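Local coordinates for uncharacterized protein (Escherichia coli O157:H7, PDB 5KOL) that is an inactive member of the CinA/PncC family that lacks nicotinamide-nucleotide (NMN) amidohydrolase activity and whose cellular role remains unknown, at residues A[22-27]-A[167-172]; A[77-82]-A[92-97]. All coordinates share one frame; numbering follows the deposited sequence.

Interaction 1: A[22-27]-A[167-172]; sequences TSALSQ and QLLQLL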
# COMPACT_ATOMS: atom_id res chain seq x y z
N THR A 22 -14.77 -8.68 -1.23
CA THR A 22 -13.59 -9.22 -1.91
C THR A 22 -13.83 -10.65 -2.36
O THR A 22 -13.21 -11.10 -3.32
CB THR A 22 -12.36 -9.14 -1.00
OG1 THR A 22 -12.58 -9.88 0.20
CG2 THR A 22 -12.02 -7.68 -0.62
N SER A 23 -14.72 -11.37 -1.66
CA SER A 23 -15.15 -12.68 -2.14
C SER A 23 -15.80 -12.58 -3.51
O SER A 23 -15.44 -13.31 -4.45
CB SER A 23 -16.12 -13.29 -1.13
OG SER A 23 -15.38 -13.79 -0.03
N ALA A 24 -16.78 -11.68 -3.65
CA ALA A 24 -17.45 -11.54 -4.94
C ALA A 24 -16.48 -11.01 -5.99
O ALA A 24 -16.42 -11.52 -7.11
CB ALA A 24 -18.66 -10.62 -4.79
N LEU A 25 -15.69 -10.00 -5.62
CA LEU A 25 -14.82 -9.34 -6.59
C LEU A 25 -13.70 -10.27 -7.06
O LEU A 25 -13.36 -10.29 -8.26
CB LEU A 25 -14.24 -8.07 -5.97
CG LEU A 25 -13.40 -7.18 -6.90
CD1 LEU A 25 -14.26 -6.61 -8.03
CD2 LEU A 25 -12.71 -6.06 -6.10
N SER A 26 -13.10 -11.04 -6.15
CA SER A 26 -12.01 -11.91 -6.56
C SER A 26 -12.48 -12.94 -7.57
O SER A 26 -11.87 -13.11 -8.63
CB SER A 26 -11.36 -12.58 -5.35
OG SER A 26 -12.24 -13.48 -4.71
N GLN A 27 -13.61 -13.59 -7.30
CA GLN A 27 -14.03 -14.65 -8.21
C GLN A 27 -14.53 -14.08 -9.54
O GLN A 27 -14.37 -14.72 -10.58
CB GLN A 27 -15.08 -15.49 -7.51
CG GLN A 27 -14.33 -16.45 -6.62
CD GLN A 27 -15.21 -17.04 -5.59
OE1 GLN A 27 -16.39 -16.73 -5.50
NE2 GLN A 27 -14.65 -17.93 -4.80
N GLN A 167 -18.63 -0.42 -5.32
CA GLN A 167 -18.97 0.27 -6.56
C GLN A 167 -18.29 -0.37 -7.76
O GLN A 167 -18.83 -0.32 -8.87
CB GLN A 167 -18.63 1.77 -6.49
CG GLN A 167 -19.12 2.57 -7.72
CD GLN A 167 -20.63 2.78 -7.73
OE1 GLN A 167 -21.25 3.06 -6.69
NE2 GLN A 167 -21.24 2.65 -8.90
N LEU A 168 -17.11 -0.97 -7.59
CA LEU A 168 -16.55 -1.71 -8.71
C LEU A 168 -17.45 -2.88 -9.08
O LEU A 168 -17.67 -3.17 -10.27
CB LEU A 168 -15.13 -2.17 -8.40
CG LEU A 168 -14.52 -3.01 -9.53
CD1 LEU A 168 -14.50 -2.22 -10.86
CD2 LEU A 168 -13.11 -3.40 -9.16
N LEU A 169 -18.02 -3.56 -8.08
CA LEU A 169 -18.98 -4.61 -8.33
C LEU A 169 -20.16 -4.10 -9.16
O LEU A 169 -20.58 -4.74 -10.12
CB LEU A 169 -19.46 -5.18 -6.99
CG LEU A 169 -18.41 -6.11 -6.36
CD1 LEU A 169 -18.82 -6.59 -4.97
CD2 LEU A 169 -18.22 -7.31 -7.27
N GLN A 170 -20.70 -2.93 -8.78
CA GLN A 170 -21.80 -2.34 -9.54
C GLN A 170 -21.40 -2.09 -10.98
O GLN A 170 -22.14 -2.42 -11.91
CB GLN A 170 -22.25 -1.03 -8.89
CG GLN A 170 -23.26 -0.22 -9.73
CD GLN A 170 -24.59 -0.94 -9.91
OE1 GLN A 170 -25.22 -0.88 -10.98
NE2 GLN A 170 -25.02 -1.62 -8.87
N LEU A 171 -20.21 -1.52 -11.19
CA LEU A 171 -19.78 -1.20 -12.54
C LEU A 171 -19.46 -2.44 -13.36
O LEU A 171 -19.40 -2.36 -14.59
CB LEU A 171 -18.56 -0.26 -12.47
CG LEU A 171 -18.83 1.11 -11.84
CD1 LEU A 171 -17.55 1.95 -11.73
CD2 LEU A 171 -19.89 1.87 -12.62
N LEU A 172 -19.25 -3.59 -12.71
CA LEU A 172 -18.96 -4.83 -13.42
C LEU A 172 -20.21 -5.60 -13.82
O LEU A 172 -20.10 -6.64 -14.48
CB LEU A 172 -18.06 -5.73 -12.57
CG LEU A 172 -16.59 -5.33 -12.50
CD1 LEU A 172 -15.83 -6.25 -11.55
CD2 LEU A 172 -15.97 -5.35 -13.90
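Leu25 meets Leu168, Leu169 and Leu172 mainly through leucine methyl groups; neither rings nor amide planes take part, so there are no faces or edges to stack. The centre is the CD1 methyl of Leu25, which lies 3.6 Å from CD2 of Leu168. CD1 of Leu172 is 3.9 Å from the same Leu25 CD1. Leu25 crosses both Leu168 and Leu172 at about a right angle, so its CD1 methyl comes up against their flanks rather than running alongside them. Its CB leaves the helix obliquely, but with CG anti to the backbone N (chi1 -174°) the branch swings across to helix 153-171. The other methyl, CD2, adds a looser touch 4.1 Å from CD2 of Leu168.

Leu169 answers from the other helix and reaches the backbone itself: its CD2 rests 4.0 Å from CA of Leu25. Its CG stands anti to the carbonyl carbon (chi1 -76°), and the fork straddles two neighbours, CD1 lying 4.0 Å from CB of Ala24 at the exposed margin.

Leu25 also touches Leu165, one turn before Leu169. Together Leu165, Leu168, Leu169 and Leu172 line one side of Leu25. The short axes approach to 10.3 Å and cross at 42°, a spacing consistent with leucine side chains packed between the helices.

Two helices far apart in the chain thus pack together beside the mixed five-stranded sheet of an alpha/beta fold, helix 18-31 on the C-terminal end of helix 153-171, with Leu169 also touching Leu21 and Leu172 touching Leu29. Arg28 adds a polar tie to Leu172 O just beside this apolar seam. Through Leu171, which touches Trp136 and Ile138, helix 153-171 lies against strand 131-138 as well as helix 18-31.

Interaction 2: A[77-82]-A[92-97]; sequences LSVSQQ and EKVAAE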
# COMPACT_ATOMS: atom_id res chain seq x y z
N LEU A 77 2.36 8.01 -10.19
CA LEU A 77 1.14 7.80 -10.95
C LEU A 77 0.98 8.79 -12.09
O LEU A 77 -0.08 8.84 -12.72
CB LEU A 77 -0.08 7.86 -10.04
CG LEU A 77 0.00 6.81 -8.92
CD1 LEU A 77 -1.09 7.04 -7.90
CD2 LEU A 77 -0.08 5.40 -9.50
N SER A 78 2.00 9.60 -12.36
CA SER A 78 1.98 10.54 -13.49
C SER A 78 0.77 11.46 -13.43
O SER A 78 0.24 11.87 -14.46
CB SER A 78 2.02 9.79 -14.83
OG SER A 78 2.18 10.69 -15.92
N VAL A 79 0.31 11.78 -12.21
CA VAL A 79 -0.66 12.87 -12.04
C VAL A 79 0.04 14.18 -12.39
O VAL A 79 1.14 14.46 -11.91
CB VAL A 79 -1.18 12.90 -10.60
CG1 VAL A 79 -2.07 14.13 -10.39
CG2 VAL A 79 -1.93 11.59 -10.23
N SER A 80 -0.60 14.98 -13.24
CA SER A 80 0.07 16.19 -13.73
C SER A 80 0.04 17.28 -12.66
O SER A 80 -0.96 17.46 -11.96
CB SER A 80 -0.58 16.70 -15.02
OG SER A 80 -1.73 17.46 -14.74
N GLN A 81 1.15 18.00 -12.56
CA GLN A 81 1.24 19.17 -11.68
C GLN A 81 0.14 20.17 -11.96
O GLN A 81 -0.43 20.74 -11.03
CB GLN A 81 2.62 19.83 -11.85
CG GLN A 81 2.95 20.88 -10.81
CD GLN A 81 4.23 21.64 -11.15
OE1 GLN A 81 4.31 22.32 -12.17
NE2 GLN A 81 5.25 21.49 -10.32
N GLN A 82 -0.17 20.42 -13.24
CA GLN A 82 -1.25 21.35 -13.56
C GLN A 82 -2.58 20.92 -12.95
O GLN A 82 -3.33 21.74 -12.42
CB GLN A 82 -1.38 21.50 -15.08
CG GLN A 82 -0.07 22.00 -15.72
CD GLN A 82 0.75 20.91 -16.42
OE1 GLN A 82 1.24 19.95 -15.79
NE2 GLN A 82 0.98 21.09 -17.73
N GLU A 92 -12.08 15.19 -8.71
CA GLU A 92 -12.46 14.23 -9.74
C GLU A 92 -11.32 13.99 -10.73
O GLU A 92 -11.05 12.85 -11.12
CB GLU A 92 -13.72 14.72 -10.46
CG GLU A 92 -14.12 13.87 -11.64
CD GLU A 92 -15.40 14.34 -12.30
OE1 GLU A 92 -15.88 13.63 -13.21
OE2 GLU A 92 -15.92 15.40 -11.91
N LYS A 93 -10.63 15.06 -11.13
CA LYS A 93 -9.58 14.92 -12.13
C LYS A 93 -8.41 14.10 -11.60
O LYS A 93 -7.91 13.20 -12.28
CB LYS A 93 -9.12 16.30 -12.59
CG LYS A 93 -7.95 16.30 -13.56
CD LYS A 93 -8.27 15.66 -14.90
CE LYS A 93 -7.18 15.98 -15.93
NZ LYS A 93 -7.38 15.30 -17.25
N VAL A 94 -7.96 14.37 -10.37
CA VAL A 94 -6.79 13.68 -9.85
C VAL A 94 -7.11 12.20 -9.60
O VAL A 94 -6.30 11.30 -9.89
CB VAL A 94 -6.28 14.39 -8.58
CG1 VAL A 94 -5.24 13.54 -7.86
CG2 VAL A 94 -5.69 15.76 -8.97
N ALA A 95 -8.30 11.91 -9.10
CA ALA A 95 -8.70 10.52 -8.92
C ALA A 95 -8.63 9.76 -10.25
O ALA A 95 -8.06 8.66 -10.33
CB ALA A 95 -10.13 10.48 -8.35
N ALA A 96 -9.19 10.35 -11.32
CA ALA A 96 -9.14 9.72 -12.63
C ALA A 96 -7.70 9.47 -13.07
O ALA A 96 -7.36 8.36 -13.52
CB ALA A 96 -9.89 10.59 -13.66
N GLU A 97 -6.83 10.47 -12.94
CA GLU A 97 -5.42 10.27 -13.29
C GLU A 97 -4.75 9.21 -12.42
O GLU A 97 -3.86 8.49 -12.90
CB GLU A 97 -4.62 11.57 -13.20
CG GLU A 97 -5.08 12.63 -14.14
CD GLU A 97 -4.26 13.88 -14.00
OE1 GLU A 97 -4.68 14.72 -13.19
OE2 GLU A 97 -3.23 14.02 -14.69
O HOH W 1 -1.88 9.10 -14.90
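The carbonyl O of Glu97 accepts bonds from Thr100 OG1 and from water 1, which lies 2.9 Å away. The same water donates to Leu77 O at 2.8 Å, bridging two carbonyl oxygens that have no protons to offer each other. The Glu97 side chain makes the direct link: its OE2 accepts the backbone N-H of Ser80 at 3.2 Å. With CG anti to the carbonyl carbon (chi1 -62°) and the chain extended beyond it, the carboxylate reaches that N-H. The bond is nearly straight (164°), but the N-H arrives from above the carboxylate plane, 41° out of it. OE1 bonds to Ser83 OG, so the two oxygens hold the N-cap residue of helix 81-87, Ser80, and a residue of its first turn. The carboxylate probably suits the positive helix start electrostatically.

Val79 lies across the Glu97 chain at about a right angle: CG2 is 4.0 Å from Glu97 CB, while CG1 sits 4.1 Å from CG1 of Val94.

Val79 and Val94 both touch Leu84, so a small apolar cluster lies between helices 81-87 and 92-106. Leu77 reaches back to Phe65 and Thr67 of strand 61-67, and Ala95 packs on Trp133 and Ala135 of strand 131-138.

Overall arrangement
Interactions 1 and 2 lie on opposite sides of the chain's centre, each with its own centre about 13 Å from it. Their centres are about 24 Å apart and their nearest atoms about 11 Å apart, so they do not touch. Interaction 1 joins helices near the two ends of the CinA-family region, whereas interaction 2 is a local turn-to-helix contact in the chain between them. Strand 131-138 relates the two: interaction 1 borders its residues 136 and 138, interaction 2 its residues 133 and 135, an alternation consistent with opposite faces of the sheet. One contact is wholly apolar; the other combines a backbone-to-carboxylate hydrogen bond and a water bridge with valine packing.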